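Local atomic coordinates of pentafunctional AROM polypeptide (Schizosaccharomyces pombe, PDB entry 5SWV), a protein that carries the dehydroquinate dehydratase and shikimate dehydrogenase activities of a five-enzyme polypeptide that probably catalyses consecutive central steps of the shikimate pathway. Residues V43-D48 with G86-N91; I80-Q85 with D113-W118. All blocks are in the same frame, centred on the assembly; numbering follows the deposited sequence.

Contact 1: residues V43-D48 with G86-N91; sequences VDYLKD and GGLFPN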
loop_
_atom_site.group_PDB
_atom_site.type_symbol
_atom_site.label_atom_id
_atom_site.label_comp_id
_atom_site.label_asym_id
_atom_site.label_seq_id
_atom_site.Cartn_x
_atom_site.Cartn_y
_atom_site.Cartn_z
ATOM N N VAL A 43 13.801 2.273 16.606
ATOM C CA VAL A 43 13.831 3.399 17.525
ATOM C C VAL A 43 15.241 3.548 18.096
ATOM O O VAL A 43 15.711 4.670 18.342
ATOM C CB VAL A 43 12.789 3.214 18.648
ATOM C CG1 VAL A 43 12.882 4.335 19.674
ATOM C CG2 VAL A 43 11.381 3.144 18.065
ATOM N N ASP A 44 15.925 2.417 18.274
ATOM C CA ASP A 44 17.332 2.432 18.692
ATOM C C ASP A 44 18.274 3.223 17.758
ATOM O O ASP A 44 19.300 3.731 18.219
ATOM C CB ASP A 44 17.858 1.008 18.969
ATOM C CG ASP A 44 17.769 0.083 17.760
ATOM O OD1 ASP A 44 16.629 -0.166 17.273
ATOM O OD2 ASP A 44 18.843 -0.416 17.317
ATOM N N TYR A 45 17.901 3.361 16.483
ATOM C CA TYR A 45 18.680 4.154 15.518
ATOM C C TYR A 45 18.340 5.643 15.478
ATOM O O TYR A 45 19.150 6.421 14.996
ATOM C CB TYR A 45 18.567 3.578 14.100
ATOM C CG TYR A 45 19.541 2.464 13.822
ATOM C CD1 TYR A 45 19.326 1.202 14.351
ATOM C CD2 TYR A 45 20.677 2.664 13.027
ATOM C CE1 TYR A 45 20.200 0.159 14.102
ATOM C CE2 TYR A 45 21.570 1.628 12.782
ATOM C CZ TYR A 45 21.322 0.371 13.325
ATOM O OH TYR A 45 22.159 -0.704 13.115
ATOM N N LEU A 46 17.170 6.049 15.968
ATOM C CA LEU A 46 16.803 7.475 15.971
ATOM C C LEU A 46 17.750 8.294 16.861
ATOM O O LEU A 46 18.167 7.823 17.915
ATOM C CB LEU A 46 15.376 7.680 16.481
ATOM C CG LEU A 46 14.196 7.017 15.784
ATOM C CD1 LEU A 46 12.915 7.290 16.555
ATOM C CD2 LEU A 46 14.066 7.505 14.356
ATOM N N LYS A 47 18.051 9.525 16.452
ATOM C CA LYS A 47 18.923 10.420 17.224
ATOM C C LYS A 47 18.219 11.746 17.552
ATOM O O LYS A 47 17.951 12.563 16.670
ATOM C CB LYS A 47 20.239 10.675 16.469
ATOM C CG LYS A 47 21.034 9.416 16.112
ATOM C CD LYS A 47 21.614 8.678 17.326
ATOM C CE LYS A 47 22.816 9.414 17.918
ATOM N NZ LYS A 47 22.871 9.459 19.413
ATOM N N ASP A 48 17.935 11.935 18.839
ATOM C CA ASP A 48 17.288 13.132 19.370
ATOM C C ASP A 48 18.306 14.265 19.513
ATOM O O ASP A 48 19.290 14.099 20.229
ATOM C CB ASP A 48 16.707 12.792 20.745
ATOM C CG ASP A 48 15.793 13.869 21.296
ATOM O OD1 ASP A 48 15.803 15.027 20.831
ATOM O OD2 ASP A 48 15.043 13.538 22.223
ATOM N N GLY A 86 21.770 -7.212 18.955
ATOM C CA GLY A 86 22.226 -6.675 17.663
ATOM C C GLY A 86 21.873 -5.231 17.335
ATOM O O GLY A 86 22.216 -4.738 16.271
ATOM N N GLY A 87 21.184 -4.549 18.238
ATOM C CA GLY A 87 20.849 -3.140 18.061
ATOM C C GLY A 87 21.758 -2.235 18.864
ATOM O O GLY A 87 22.853 -2.631 19.225
ATOM N N LEU A 88 21.290 -1.019 19.124
ATOM C CA LEU A 88 22.099 0.042 19.738
ATOM C C LEU A 88 21.617 0.489 21.103
ATOM O O LEU A 88 22.282 1.295 21.736
ATOM C CB LEU A 88 22.124 1.272 18.815
ATOM C CG LEU A 88 22.604 1.039 17.364
ATOM C CD1 LEU A 88 22.482 2.312 16.516
ATOM C CD2 LEU A 88 24.033 0.489 17.336
ATOM N N PHE A 89 20.483 -0.024 21.562
ATOM C CA PHE A 89 19.875 0.467 22.775
ATOM C C PHE A 89 20.543 -0.230 23.938
ATOM O O PHE A 89 20.718 -1.436 23.894
ATOM C CB PHE A 89 18.353 0.196 22.782
ATOM C CG PHE A 89 17.582 1.002 23.801
ATOM C CD1 PHE A 89 17.053 2.244 23.470
ATOM C CD2 PHE A 89 17.361 0.503 25.080
ATOM C CE1 PHE A 89 16.328 2.988 24.404
ATOM C CE2 PHE A 89 16.634 1.231 26.022
ATOM C CZ PHE A 89 16.122 2.477 25.685
ATOM N N PRO A 90 20.908 0.520 24.989
ATOM C CA PRO A 90 21.533 -0.100 26.152
ATOM C C PRO A 90 20.629 -1.111 26.852
ATOM O O PRO A 90 19.456 -0.843 27.063
ATOM C CB PRO A 90 21.784 1.079 27.080
ATOM C CG PRO A 90 21.710 2.291 26.210
ATOM C CD PRO A 90 20.715 1.967 25.174
ATOM N N ASN A 91 21.187 -2.256 27.216
ATOM C CA ASN A 91 20.440 -3.286 27.936
ATOM C C ASN A 91 20.091 -2.917 29.364
ATOM O O ASN A 91 19.122 -3.449 29.897
ATOM C CB ASN A 91 21.211 -4.612 27.965
ATOM C CG ASN A 91 21.283 -5.264 26.606
ATOM O OD1 ASN A 91 20.279 -5.733 26.077
ATOM N ND2 ASN A 91 22.474 -5.299 26.034
#

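Contact 2: residues I80-Q85 with D113-W118; sequences IRTISQ and DVELGW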
loop_
_atom_site.group_PDB
_atom_site.type_symbol
_atom_site.label_atom_id
_atom_site.label_comp_id
_atom_site.label_asym_id
_atom_site.label_seq_id
_atom_site.Cartn_x
_atom_site.Cartn_y
_atom_site.Cartn_z
ATOM N N ILE A 80 12.469 -1.284 19.618
ATOM C CA ILE A 80 13.668 -0.958 20.372
ATOM C C ILE A 80 14.484 -2.223 20.500
ATOM O O ILE A 80 14.121 -3.124 21.260
ATOM C CB ILE A 80 13.357 -0.483 21.796
ATOM C CG1 ILE A 80 12.523 0.787 21.778
ATOM C CG2 ILE A 80 14.660 -0.248 22.564
ATOM C CD1 ILE A 80 12.020 1.152 23.165
ATOM N N ARG A 81 15.582 -2.258 19.750
ATOM C CA ARG A 81 16.510 -3.386 19.681
ATOM C C ARG A 81 17.761 -3.009 20.460
ATOM O O ARG A 81 18.371 -1.965 20.209
ATOM C CB ARG A 81 16.863 -3.648 18.225
ATOM C CG ARG A 81 17.788 -4.830 17.985
ATOM C CD ARG A 81 17.141 -6.175 18.252
ATOM N NE ARG A 81 15.939 -6.390 17.444
ATOM C CZ ARG A 81 14.697 -6.572 17.903
ATOM N NH1 ARG A 81 14.423 -6.611 19.205
ATOM N NH2 ARG A 81 13.708 -6.755 17.030
ATOM N N THR A 82 18.128 -3.866 21.405
ATOM C CA THR A 82 19.225 -3.617 22.346
ATOM C C THR A 82 20.550 -4.132 21.821
ATOM O O THR A 82 20.602 -4.869 20.834
ATOM C CB THR A 82 18.979 -4.310 23.700
ATOM O OG1 THR A 82 18.963 -5.731 23.534
ATOM C CG2 THR A 82 17.673 -3.884 24.299
ATOM N N ILE A 83 21.620 -3.784 22.523
ATOM C CA ILE A 83 22.967 -4.104 22.081
ATOM C C ILE A 83 23.253 -5.591 21.986
ATOM O O ILE A 83 23.852 -6.036 21.025
ATOM C CB ILE A 83 24.017 -3.344 22.925
ATOM C CG1 ILE A 83 23.930 -1.851 22.581
ATOM C CG2 ILE A 83 25.439 -3.850 22.667
ATOM C CD1 ILE A 83 24.412 -0.939 23.667
ATOM N N SER A 84 22.787 -6.377 22.934
ATOM C CA SER A 84 23.136 -7.787 22.934
ATOM C C SER A 84 22.214 -8.572 22.043
ATOM O O SER A 84 22.457 -9.758 21.814
ATOM C CB SER A 84 23.115 -8.360 24.340
ATOM O OG SER A 84 21.837 -8.217 24.895
ATOM N N GLN A 85 21.159 -7.927 21.550
ATOM C CA GLN A 85 20.334 -8.499 20.484
ATOM C C GLN A 85 20.674 -7.965 19.085
ATOM O O GLN A 85 19.947 -8.245 18.131
ATOM C CB GLN A 85 18.874 -8.234 20.804
ATOM C CG GLN A 85 18.443 -8.849 22.117
ATOM C CD GLN A 85 18.034 -10.289 21.969
ATOM O OE1 GLN A 85 17.199 -10.621 21.131
ATOM N NE2 GLN A 85 18.608 -11.156 22.784
ATOM N N ASP A 113 7.706 -4.480 19.165
ATOM C CA ASP A 113 8.650 -5.556 19.412
ATOM C C ASP A 113 9.090 -5.477 20.852
ATOM O O ASP A 113 9.665 -4.453 21.285
ATOM C CB ASP A 113 9.873 -5.443 18.494
ATOM C CG ASP A 113 10.750 -6.707 18.515
ATOM O OD1 ASP A 113 11.357 -7.022 19.573
ATOM O OD2 ASP A 113 10.862 -7.374 17.460
ATOM N N VAL A 114 8.832 -6.552 21.586
ATOM C CA VAL A 114 9.211 -6.640 22.974
ATOM C C VAL A 114 10.212 -7.776 23.119
ATOM O O VAL A 114 9.863 -8.933 22.969
ATOM C CB VAL A 114 7.978 -6.891 23.851
ATOM C CG1 VAL A 114 8.359 -7.009 25.321
ATOM C CG2 VAL A 114 6.959 -5.780 23.652
ATOM N N GLU A 115 11.462 -7.432 23.413
ATOM C CA GLU A 115 12.522 -8.421 23.600
ATOM C C GLU A 115 12.304 -9.283 24.825
ATOM O O GLU A 115 11.958 -8.790 25.913
ATOM C CB GLU A 115 13.882 -7.750 23.741
ATOM C CG GLU A 115 14.359 -7.078 22.468
ATOM C CD GLU A 115 15.754 -6.507 22.604
ATOM O OE1 GLU A 115 16.344 -6.617 23.702
ATOM O OE2 GLU A 115 16.279 -5.947 21.619
ATOM N N LEU A 116 12.573 -10.570 24.657
ATOM C CA LEU A 116 12.418 -11.531 25.739
ATOM C C LEU A 116 13.589 -11.453 26.758
ATOM O O LEU A 116 13.670 -12.260 27.682
ATOM C CB LEU A 116 12.243 -12.943 25.143
ATOM C CG LEU A 116 10.925 -13.118 24.361
ATOM C CD1 LEU A 116 11.001 -14.111 23.213
ATOM C CD2 LEU A 116 9.804 -13.523 25.293
ATOM N N GLY A 117 14.501 -10.497 26.568
ATOM C CA GLY A 117 15.507 -10.168 27.575
ATOM C C GLY A 117 15.040 -9.211 28.640
ATOM O O GLY A 117 15.722 -9.069 29.635
ATOM N N TRP A 118 13.905 -8.536 28.427
ATOM C CA TRP A 118 13.330 -7.652 29.448
ATOM C C TRP A 118 12.679 -8.480 30.568
ATOM O O TRP A 118 12.223 -9.603 30.336
ATOM C CB TRP A 118 12.265 -6.723 28.865
ATOM C CG TRP A 118 12.693 -5.805 27.759
ATOM C CD1 TRP A 118 12.109 -5.696 26.530
ATOM C CD2 TRP A 118 13.749 -4.839 27.789
ATOM N NE1 TRP A 118 12.745 -4.728 25.787
ATOM C CE2 TRP A 118 13.761 -4.193 26.537
ATOM C CE3 TRP A 118 14.690 -4.464 28.742
ATOM C CZ2 TRP A 118 14.683 -3.194 26.216
ATOM C CZ3 TRP A 118 15.612 -3.465 28.420
ATOM C CH2 TRP A 118 15.596 -2.846 27.168
HETATM O O HOH W 1 12.009 -4.294 22.902
#

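Contact 1: residues V43-D48 with G86-N91
D44 meets the 86-91 loop with its carboxylate, and Y45 meets it with a ring face. The backbone N of L88 donates to OD2 of D44 (3.1 Å, N-H...O angle 148°), arriving on the anti side of that oxygen and 26° out of the carboxylate plane. D44 can reach it because CG stands between its own backbone N and carbonyl carbon (chi1 59°), which also sets OD2 beside CA of G87 at 3.5 Å, where no side chain intervenes. The other oxygen, OD1, is held in a salt bridge by R42, so the carboxylate is fixed at both oxygens. Beside it, L88 makes a CH-pi contact: CD1 lies 3.7 Å from the centroid of the Y45 ring, almost on the ring normal and nearly equidistant from all six ring carbons. With CD1 anti to CA, this branch of L88 comes down over the ring, the two side chains crossing at about a right angle. The backbone N and CB of F89 lie against D44 CB (3.9 Å from CB to CB); its side chain packs on I55 and I80, with P90 CD over one ring face. The contact thus joins the loops that follow the adjacent parallel strands 38-42 and 76-79 at the C-terminal end of the dehydroquinase barrel, the loops leading on to helices 58-69 and 94-106.

Contact 2: residues I80-Q85 with D113-W118
The guanidinium of R81 faces D113 with both terminal nitrogens, NH2 to OD2 (2.9 Å) and NH1 to OD1 (3.1 Å), in a salt bridge of two bonds. Both oxygens lie in the guanidinium plane but are met from well above the carboxylate plane, the two planes being 65° apart. NH1 also bonds E115 OE2 (3.1 Å), here through the anti lone pair and with the planes nearly coplanar. Bends at chi2 and chi3 (70° and 58°) fold the arginine back to this position. On its syn side, somewhat out of the carboxylate plane, OE2 takes a second bond, from T82 N at 2.8 Å. OE1 lies 2.8 Å from T82 OG1, which also has N91 nearby, and Q85 CG packs beside the same carboxylate. S138, bonding D113 OD1, completes this buried polar core. Alongside, one water joins the carbonyls of I80 and D113 to E115 N and W118 NE1. A lighter, still buried apolar touch follows: T82 CG2 meets the W118 ring obliquely, 3.6 Å from CZ2. I83, S84 and G117 form the exposed solvent side. The network ties the loop after strand 76-79 to the end of neighbouring strand 111-115, beside strand 134-140, with helix 94-106 behind W118.

Contacts 1 and 2 have centres 10 Å apart at the same end of the type I dehydroquinase domain, a TIM barrel. Their segments alternate along the chain in the order 43-48, 80-85, 86-91, 113-118, so the single loop from strand 76-79 to helix 94-106 serves both. Its two halves are themselves joined by probable backbone bonds, G87 N to T82 O and F89 O to I83 N. Through this loop the ends of three adjacent parallel strands, 38-42, 76-79 and 111-115, are linked in sequence. In TIM-barrel enzymes the C-terminal strand ends surround the active site, consistent with these polar networks shaping the dehydroquinase pocket.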